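Local coordinates for protein aminotransferase class I and II (Streptococcus suis 89/1591, PDB 3OP7) that probably catalyses the pyridoxal-phosphate-dependent transfer of amino groups between amino acids and keto acids, as a dimeric fold-type I aminotransferase, at residues Glu194-Phe199 against Val305-Phe310; Pro113-Leu118 against Ala163-Gly168. One frame throughout, in Å; residues are numbered along the deposited sequence. Where two conformers were deposited one is given.

Contact 1 (Glu194-Phe199 against Val305-Phe310); sequences EVYRSF and VVSTSF. With EDO (1,2-ethanediol), chain I.
Val306 carries CG1 anti to its carbonyl carbon (chi1 -61°), which presses this methyl against the backbone of the facing loop, 3.4 Å from Arg197 O and close upon Ser198 CA. Tyr196 likewise has CG anti to the carbonyl carbon and beside the backbone N (chi1 -65°); its CB lies along the Val306 branch while the ring runs on past Ser307 and Thr308. Thr308 CG2 sits over one ring face, offset toward the rim, and Ser307 OG meets the ring edge 3.5 Å from Tyr196 CE1. Tyr196 OH and Ser307 OG both hydrogen-bond to the carbonyl oxygen of Val27, which lets the tyrosine bury its ring and still satisfy its hydroxyl. The backbones join where Phe199 N donates to Val305 O at 3.1 Å (N-H...O 153°). Val305 CG1 closes on Phe199 CB at 3.6 Å beside this bond; a beta-branched valine is compact enough to pack close against backbone and side chain alike. Residues 194-199 leave strand 189-193 of the large mixed sheet, and residues 305-310 lead into strand 309-313 of the small antiparallel sheet, while the Phe199 ring continues onto Leu274 and Leu281 of the long helix 270-294.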
ATOM      1  N   GLU A 194     -17.144   1.915   2.114  1.00 20.65           N
ATOM      2  CA  GLU A 194     -18.107   2.810   1.564  1.00 22.45           C
ATOM      3  C   GLU A 194     -17.660   3.493   0.291  1.00 22.77           C
ATOM      4  O   GLU A 194     -18.124   4.589  -0.022  1.00 22.42           O
ATOM      5  CB  GLU A 194     -18.568   3.813   2.645  1.00 22.92           C
ATOM      6  CG  GLU A 194     -19.242   3.069   3.787  1.00 23.38           C
ATOM      7  CD  GLU A 194     -19.577   3.855   5.043  1.00 25.88           C
ATOM      8  OE1 GLU A 194     -19.053   4.964   5.252  1.00 24.90           O
ATOM      9  OE2 GLU A 194     -20.435   3.331   5.824  1.00 22.89           O
ATOM     10  N   VAL A 195     -16.792   2.856  -0.485  1.00 21.51           N
ATOM     11  CA  VAL A 195     -16.369   3.472  -1.753  1.00 21.52           C
ATOM     12  C   VAL A 195     -17.531   3.809  -2.698  1.00 22.96           C
ATOM     13  O   VAL A 195     -17.409   4.771  -3.470  1.00 24.04           O
ATOM     14  CB  VAL A 195     -15.279   2.640  -2.524  1.00 20.54           C
ATOM     15  CG1 VAL A 195     -13.956   2.576  -1.693  1.00 19.28           C
ATOM     16  CG2 VAL A 195     -15.756   1.238  -2.916  1.00 22.03           C
ATOM     17  N   TYR A 196     -18.590   3.021  -2.666  1.00 23.75           N
ATOM     18  CA  TYR A 196     -19.770   3.259  -3.498  1.00 25.53           C
ATOM     19  C   TYR A 196     -20.823   4.070  -2.783  1.00 26.82           C
ATOM     20  O   TYR A 196     -21.713   3.525  -2.103  1.00 26.53           O
ATOM     21  CB  TYR A 196     -20.404   1.959  -3.996  1.00 25.20           C
ATOM     22  CG  TYR A 196     -19.458   1.210  -4.927  1.00 26.80           C
ATOM     23  CD1 TYR A 196     -19.180   1.723  -6.190  1.00 32.21           C
ATOM     24  CD2 TYR A 196     -18.876   0.023  -4.572  1.00 25.97           C
ATOM     25  CE1 TYR A 196     -18.361   1.079  -7.050  1.00 30.82           C
ATOM     26  CE2 TYR A 196     -18.032  -0.622  -5.441  1.00 26.71           C
ATOM     27  CZ  TYR A 196     -17.799  -0.088  -6.676  1.00 29.97           C
ATOM     28  OH  TYR A 196     -16.995  -0.710  -7.589  1.00 37.02           O
ATOM     29  N   ARG A 197     -20.690   5.386  -2.898  1.00 28.07           N
ATOM     30  CA  ARG A 197     -21.750   6.346  -2.478  0.50 28.28           C
ATOM     31  C   ARG A 197     -22.959   6.222  -3.383  1.00 29.40           C
ATOM     32  O   ARG A 197     -22.883   6.448  -4.610  1.00 28.36           O
ATOM     33  CB  ARG A 197     -21.240   7.799  -2.541  0.50 29.47           C
ATOM     34  CG  ARG A 197     -22.102   8.872  -1.844  0.50 30.98           C
ATOM     35  CD  ARG A 197     -21.993  10.270  -2.509  0.50 32.91           C
ATOM     36  NE  ARG A 197     -23.118  11.163  -2.178  0.50 34.50           N
ATOM     37  CZ  ARG A 197     -24.064  11.550  -3.027  0.50 36.90           C
ATOM     38  NH1 ARG A 197     -24.068  11.137  -4.283  0.50 35.28           N
ATOM     39  NH2 ARG A 197     -25.026  12.359  -2.608  0.50 40.13           N
ATOM     40  N   SER A 198     -24.105   5.902  -2.796  1.00 29.41           N
ATOM     41  CA  SER A 198     -25.286   5.856  -3.580  1.00 30.35           C
ATOM     42  C   SER A 198     -25.682   7.255  -4.078  1.00 32.36           C
ATOM     43  O   SER A 198     -25.671   8.214  -3.318  1.00 31.35           O
ATOM     44  CB  SER A 198     -26.455   5.269  -2.770  1.00 30.18           C
ATOM     45  OG  SER A 198     -27.637   5.246  -3.543  1.00 32.87           O
ATOM     46  N   PHE A 199     -26.137   7.315  -5.328  1.00 34.00           N
ATOM     47  CA  PHE A 199     -26.703   8.523  -5.916  1.00 35.30           C
ATOM     48  C   PHE A 199     -28.208   8.418  -5.954  1.00 36.98           C
ATOM     49  O   PHE A 199     -28.883   9.242  -6.577  1.00 38.54           O
ATOM     50  CB  PHE A 199     -26.165   8.754  -7.337  1.00 35.46           C
ATOM     51  CG  PHE A 199     -24.769   9.277  -7.360  1.00 34.21           C
ATOM     52  CD1 PHE A 199     -23.706   8.442  -7.013  1.00 34.78           C
ATOM     53  CD2 PHE A 199     -24.485  10.594  -7.738  1.00 33.79           C
ATOM     54  CE1 PHE A 199     -22.399   8.881  -7.030  1.00 34.70           C
ATOM     55  CE2 PHE A 199     -23.119  11.049  -7.744  1.00 31.26           C
ATOM     56  CZ  PHE A 199     -22.099  10.172  -7.403  1.00 35.43           C
ATOM     57  N   VAL A 305     -28.030   3.127  -7.864  1.00 34.16           N
ATOM     58  CA  VAL A 305     -27.360   4.209  -8.613  1.00 33.64           C
ATOM     59  C   VAL A 305     -25.906   4.318  -8.127  1.00 32.35           C
ATOM     60  O   VAL A 305     -25.438   5.368  -7.679  1.00 31.85           O
ATOM     61  CB  VAL A 305     -28.145   5.561  -8.551  1.00 35.22           C
ATOM     62  CG1 VAL A 305     -27.708   6.488  -9.692  1.00 36.10           C
ATOM     63  CG2 VAL A 305     -29.700   5.356  -8.621  1.00 36.34           C
ATOM     64  N   VAL A 306     -25.218   3.185  -8.256  1.00 31.92           N
ATOM     65  CA  VAL A 306     -23.772   3.090  -8.143  1.00 30.72           C
ATOM     66  C   VAL A 306     -23.261   2.299  -9.338  1.00 31.01           C
ATOM     67  O   VAL A 306     -24.002   1.546  -9.962  1.00 32.78           O
ATOM     68  CB  VAL A 306     -23.316   2.445  -6.780  1.00 31.51           C
ATOM     69  CG1 VAL A 306     -23.787   3.309  -5.577  1.00 30.76           C
ATOM     70  CG2 VAL A 306     -23.829   1.024  -6.622  1.00 28.86           C
ATOM     71  N   SER A 307     -21.977   2.412  -9.611  1.00 31.44           N
ATOM     72  CA  SER A 307     -21.362   1.905 -10.855  1.00 32.06           C
ATOM     73  C   SER A 307     -21.037   0.395 -10.886  1.00 33.11           C
ATOM     74  O   SER A 307     -20.077  -0.013 -11.578  1.00 35.12           O
ATOM     75  CB  SER A 307     -20.049   2.719 -11.118  1.00 29.91           C
ATOM     76  OG  SER A 307     -19.067   2.613 -10.071  1.00 29.89           O
ATOM     77  N   THR A 308     -21.750  -0.441 -10.110  1.00 32.23           N
ATOM     78  CA  THR A 308     -21.596  -1.892 -10.257  1.00 31.74           C
ATOM     79  C   THR A 308     -22.982  -2.510 -10.340  1.00 32.38           C
ATOM     80  O   THR A 308     -23.959  -1.984  -9.801  1.00 33.27           O
ATOM     81  CB  THR A 308     -20.734  -2.553  -9.165  1.00 31.32           C
ATOM     82  OG1 THR A 308     -20.602  -3.980  -9.417  1.00 28.83           O
ATOM     83  CG2 THR A 308     -21.303  -2.290  -7.755  1.00 32.52           C
ATOM     84  N   SER A 309     -23.095  -3.576 -11.120  1.00 33.92           N
ATOM     85  CA  SER A 309     -24.339  -4.323 -11.189  1.00 33.68           C
ATOM     86  C   SER A 309     -24.043  -5.806 -11.351  1.00 34.23           C
ATOM     87  O   SER A 309     -22.935  -6.213 -11.729  1.00 33.15           O
ATOM     88  CB  SER A 309     -25.270  -3.853 -12.348  1.00 36.31           C
ATOM     89  OG  SER A 309     -24.699  -4.144 -13.613  1.00 35.50           O
ATOM     90  N   PHE A 310     -25.052  -6.620 -11.063  1.00 33.80           N
ATOM     91  CA  PHE A 310     -24.870  -8.084 -10.997  1.00 33.26           C
ATOM     92  C   PHE A 310     -26.081  -8.636 -11.704  1.00 34.90           C
ATOM     93  O   PHE A 310     -27.180  -8.634 -11.158  1.00 36.11           O
ATOM     94  CB  PHE A 310     -24.777  -8.563  -9.563  1.00 32.75           C
ATOM     95  CG  PHE A 310     -24.004  -9.854  -9.362  1.00 30.68           C
ATOM     96  CD1 PHE A 310     -22.793 -10.077  -9.973  1.00 31.00           C
ATOM     97  CD2 PHE A 310     -24.511 -10.841  -8.529  1.00 31.51           C
ATOM     98  CE1 PHE A 310     -22.064 -11.254  -9.734  1.00 32.64           C
ATOM     99  CE2 PHE A 310     -23.826 -12.017  -8.311  1.00 33.06           C
ATOM    100  CZ  PHE A 310     -22.577 -12.215  -8.894  1.00 33.41           C
TER
HETATM  101  C1  EDO I 406     -25.087  14.189  -5.390  1.00 59.02           C
HETATM  102  O1  EDO I 406     -25.695  14.167  -4.101  1.00 60.24           O
HETATM  103  C2  EDO I 406     -25.538  15.442  -6.131  1.00 59.83           C
HETATM  104  O2  EDO I 406     -25.060  15.420  -7.482  1.00 59.18           O

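Contact 2 (Pro113-Leu118 against Ala163-Gly168); sequences PTYQQL and ANNPTG
Asn164 spends both ends of its amide on the 113-118 segment. Its ND2 donates to Pro113 O at 3.1 Å in an almost straight bond (N-H...O 175°), with the acceptor in the amide plane, while its OD1 accepts from Thr114 OG1 at 2.8 Å. The threonine hydroxyl is the donor there; with OG1 set anti to the backbone N (chi1 -172°), it reaches out to meet the asparagine, and the two side chains cross at about a right angle. Two bonds to successive residues fix the rotation of the amide, a task suited to asparagine, which offers a donor and an acceptor on one short, flat group. The main-chain oxygen of Asn164 is also taken, by Gly168 N within its own loop at 2.8 Å.

Asn165 O faces residues 113-118, where Thr114 CA makes a C-H...O contact with it at 3.3 Å. The Asn165 amide passes the Tyr115 ring obliquely, the planes 42° apart, with ND2 3.8 Å from Tyr115 CD1. The polar partners of that amide lie elsewhere: ND2 donates to O3 of the cofactor-modified lysine at position 222, and OD1 accepts from Arg347 NH1. An asparagine holding the cofactor O3 and followed by a cis proline, here Pro166, recalls the active site of aspartate aminotransferase.

Both segments belong to the active-site end of the large sheet. Residues 113-118 run from the end of strand 107-112 into helix 117-124, and residues 163-168 follow the adjacent parallel strand 157-161, whose Asn161 touches Thr114 and Tyr115; Pro113 and Asn164 both lean on Ile134 of strand 128-135, and Tyr115 packs on Ile253 of the second subunit.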
ATOM      1  N   PRO A 113     -21.421 -12.718  -0.762  1.00 30.29           N
ATOM      2  CA  PRO A 113     -20.186 -12.222  -1.321  1.00 29.83           C
ATOM      3  C   PRO A 113     -20.061 -10.745  -1.118  1.00 28.29           C
ATOM      4  O   PRO A 113     -21.038 -10.043  -0.930  1.00 27.19           O
ATOM      5  CB  PRO A 113     -20.348 -12.436  -2.849  1.00 31.23           C
ATOM      6  CG  PRO A 113     -21.512 -13.050  -3.058  1.00 33.88           C
ATOM      7  CD  PRO A 113     -22.252 -13.338  -1.797  1.00 32.12           C
ATOM      8  N   THR A 114     -18.829 -10.281  -1.097  1.00 26.48           N
ATOM      9  CA  THR A 114     -18.554  -8.884  -0.979  1.00 26.70           C
ATOM     10  C   THR A 114     -17.131  -8.678  -1.491  1.00 25.26           C
ATOM     11  O   THR A 114     -16.522  -9.597  -2.019  1.00 26.79           O
ATOM     12  CB  THR A 114     -18.627  -8.399   0.505  1.00 25.27           C
ATOM     13  OG1 THR A 114     -18.532  -6.986   0.513  1.00 25.15           O
ATOM     14  CG2 THR A 114     -17.494  -8.994   1.400  1.00 23.90           C
ATOM     15  N   TYR A 115     -16.575  -7.496  -1.316  1.00 25.94           N
ATOM     16  CA  TYR A 115     -15.164  -7.261  -1.706  1.00 24.13           C
ATOM     17  C   TYR A 115     -14.194  -8.194  -0.971  1.00 24.64           C
ATOM     18  O   TYR A 115     -14.240  -8.314   0.259  1.00 24.07           O
ATOM     19  CB  TYR A 115     -14.814  -5.795  -1.462  1.00 23.97           C
ATOM     20  CG  TYR A 115     -13.633  -5.340  -2.292  1.00 23.29           C
ATOM     21  CD1 TYR A 115     -13.732  -5.282  -3.660  1.00 24.45           C
ATOM     22  CD2 TYR A 115     -12.443  -4.957  -1.712  1.00 22.77           C
ATOM     23  CE1 TYR A 115     -12.682  -4.871  -4.444  1.00 26.76           C
ATOM     24  CE2 TYR A 115     -11.420  -4.511  -2.471  1.00 22.11           C
ATOM     25  CZ  TYR A 115     -11.515  -4.492  -3.853  1.00 25.73           C
ATOM     26  OH  TYR A 115     -10.455  -4.069  -4.674  1.00 24.10           O
ATOM     27  N   GLN A 116     -13.345  -8.909  -1.707  1.00 23.43           N
ATOM     28  CA  GLN A 116     -12.643 -10.072  -1.130  1.00 24.05           C
ATOM     29  C   GLN A 116     -11.735  -9.761   0.060  1.00 24.35           C
ATOM     30  O   GLN A 116     -11.519 -10.604   0.910  1.00 25.06           O
ATOM     31  CB  GLN A 116     -11.871 -10.841  -2.232  1.00 24.89           C
ATOM     32  CG  GLN A 116     -11.208 -12.129  -1.766  1.00 28.34           C
ATOM     33  CD  GLN A 116     -10.588 -12.936  -2.894  1.00 28.71           C
ATOM     34  OE1 GLN A 116     -10.794 -12.628  -4.075  1.00 29.99           O
ATOM     35  NE2 GLN A 116      -9.849 -13.988  -2.540  1.00 28.67           N
ATOM     36  N   GLN A 117     -11.219  -8.538   0.134  1.00 24.32           N
ATOM     37  CA  GLN A 117     -10.400  -8.145   1.284  1.00 23.48           C
ATOM     38  C   GLN A 117     -11.113  -8.435   2.615  1.00 23.83           C
ATOM     39  O   GLN A 117     -10.471  -8.807   3.604  1.00 24.92           O
ATOM     40  CB  GLN A 117     -10.120  -6.656   1.247  1.00 23.14           C
ATOM     41  CG  GLN A 117      -9.017  -6.204   0.260  1.00 22.04           C
ATOM     42  CD  GLN A 117      -8.693  -4.753   0.465  1.00 23.38           C
ATOM     43  OE1 GLN A 117      -9.548  -3.899   0.281  1.00 22.34           O
ATOM     44  NE2 GLN A 117      -7.427  -4.461   0.843  1.00 19.38           N
ATOM     45  N   LEU A 118     -12.414  -8.185   2.613  1.00 24.65           N
ATOM     46  CA  LEU A 118     -13.162  -8.073   3.846  1.00 24.73           C
ATOM     47  C   LEU A 118     -13.314  -9.398   4.595  1.00 25.64           C
ATOM     48  O   LEU A 118     -13.468  -9.377   5.833  1.00 24.92           O
ATOM     49  CB  LEU A 118     -14.537  -7.421   3.629  1.00 24.85           C
ATOM     50  CG  LEU A 118     -14.505  -5.986   3.101  1.00 23.46           C
ATOM     51  CD1 LEU A 118     -15.971  -5.577   2.831  1.00 27.48           C
ATOM     52  CD2 LEU A 118     -13.705  -4.979   4.035  1.00 24.64           C
ATOM     53  N   ALA A 163     -22.383   0.952  -0.640  1.00 25.21           N
ATOM     54  CA  ALA A 163     -23.046  -0.179  -1.331  1.00 25.66           C
ATOM     55  C   ALA A 163     -22.158  -1.355  -1.612  1.00 24.66           C
ATOM     56  O   ALA A 163     -20.940  -1.207  -1.612  1.00 25.64           O
ATOM     57  CB  ALA A 163     -23.653   0.330  -2.651  1.00 26.65           C
ATOM     58  N   ASN A 164     -22.736  -2.521  -1.926  1.00 26.14           N
ATOM     59  CA  ASN A 164     -21.928  -3.749  -2.009  1.00 26.61           C
ATOM     60  C   ASN A 164     -21.355  -3.990  -3.407  1.00 26.90           C
ATOM     61  O   ASN A 164     -21.991  -3.694  -4.380  1.00 28.25           O
ATOM     62  CB  ASN A 164     -22.783  -4.970  -1.626  1.00 26.90           C
ATOM     63  CG  ASN A 164     -21.918  -6.212  -1.308  1.00 25.11           C
ATOM     64  OD1 ASN A 164     -20.717  -6.112  -0.991  1.00 26.40           O
ATOM     65  ND2 ASN A 164     -22.522  -7.379  -1.394  1.00 25.87           N
ATOM     66  N   ASN A 165     -20.151  -4.538  -3.485  1.00 26.81           N
ATOM     67  CA  ASN A 165     -19.546  -5.050  -4.724  1.00 27.02           C
ATOM     68  C   ASN A 165     -19.700  -6.571  -4.640  1.00 28.29           C
ATOM     69  O   ASN A 165     -19.034  -7.201  -3.797  1.00 28.68           O
ATOM     70  CB  ASN A 165     -18.060  -4.633  -4.752  1.00 26.66           C
ATOM     71  CG  ASN A 165     -17.341  -5.031  -6.026  1.00 27.89           C
ATOM     72  OD1 ASN A 165     -17.698  -5.968  -6.683  1.00 28.40           O
ATOM     73  ND2 ASN A 165     -16.251  -4.322  -6.328  1.00 27.04           N
ATOM     74  N   PRO A 166     -20.469  -7.193  -5.564  1.00 29.57           N
ATOM     75  CA  PRO A 166     -20.847  -6.743  -6.920  1.00 29.53           C
ATOM     76  C   PRO A 166     -22.235  -6.224  -7.178  1.00 29.52           C
ATOM     77  O   PRO A 166     -22.525  -5.770  -8.289  1.00 31.34           O
ATOM     78  CB  PRO A 166     -20.625  -8.030  -7.720  1.00 29.70           C
ATOM     79  CG  PRO A 166     -21.205  -9.093  -6.767  1.00 29.95           C
ATOM     80  CD  PRO A 166     -20.813  -8.623  -5.387  1.00 31.06           C
ATOM     81  N   THR A 167     -23.128  -6.308  -6.186  1.00 28.46           N
ATOM     82  CA  THR A 167     -24.548  -6.085  -6.408  1.00 28.51           C
ATOM     83  C   THR A 167     -25.025  -4.651  -6.550  1.00 27.79           C
ATOM     84  O   THR A 167     -26.039  -4.396  -7.205  1.00 29.09           O
ATOM     85  CB  THR A 167     -25.376  -6.688  -5.247  1.00 28.78           C
ATOM     86  OG1 THR A 167     -25.038  -5.999  -4.031  1.00 27.00           O
ATOM     87  CG2 THR A 167     -25.121  -8.204  -5.136  1.00 29.31           C
ATOM     88  N   GLY A 168     -24.294  -3.715  -5.955  1.00 28.91           N
ATOM     89  CA  GLY A 168     -24.708  -2.330  -5.993  1.00 28.50           C
ATOM     90  C   GLY A 168     -25.822  -2.022  -5.020  1.00 29.01           C
ATOM     91  O   GLY A 168     -26.360  -0.902  -5.056  1.00 30.84           O
TER

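How the contacts relate
Coming from the N terminus, the chain meets contact 2 first: residues 113-118 leave strand 107-112, and 45 residues on, after strands 128-135 and 141-142, the loop closes at 163-168. Contact 1 opens only afterwards, at 194-199, and closes a loop of over a hundred residues that takes in the modified lysine and helix 270-294. The two loops thus stand in series, neither nested nor crossed. In space they adjoin, centres about 10 Å apart, because 163-168 lies against both halves of contact 1: Ala163 N is probably hydrogen-bonded to Tyr196 O, and Thr308 OG1 to Pro166 O. Contact 2 ties neighbouring loops of the large sheet; contact 1 and the Thr308-Pro166 bond extend the link to the small antiparallel sheet.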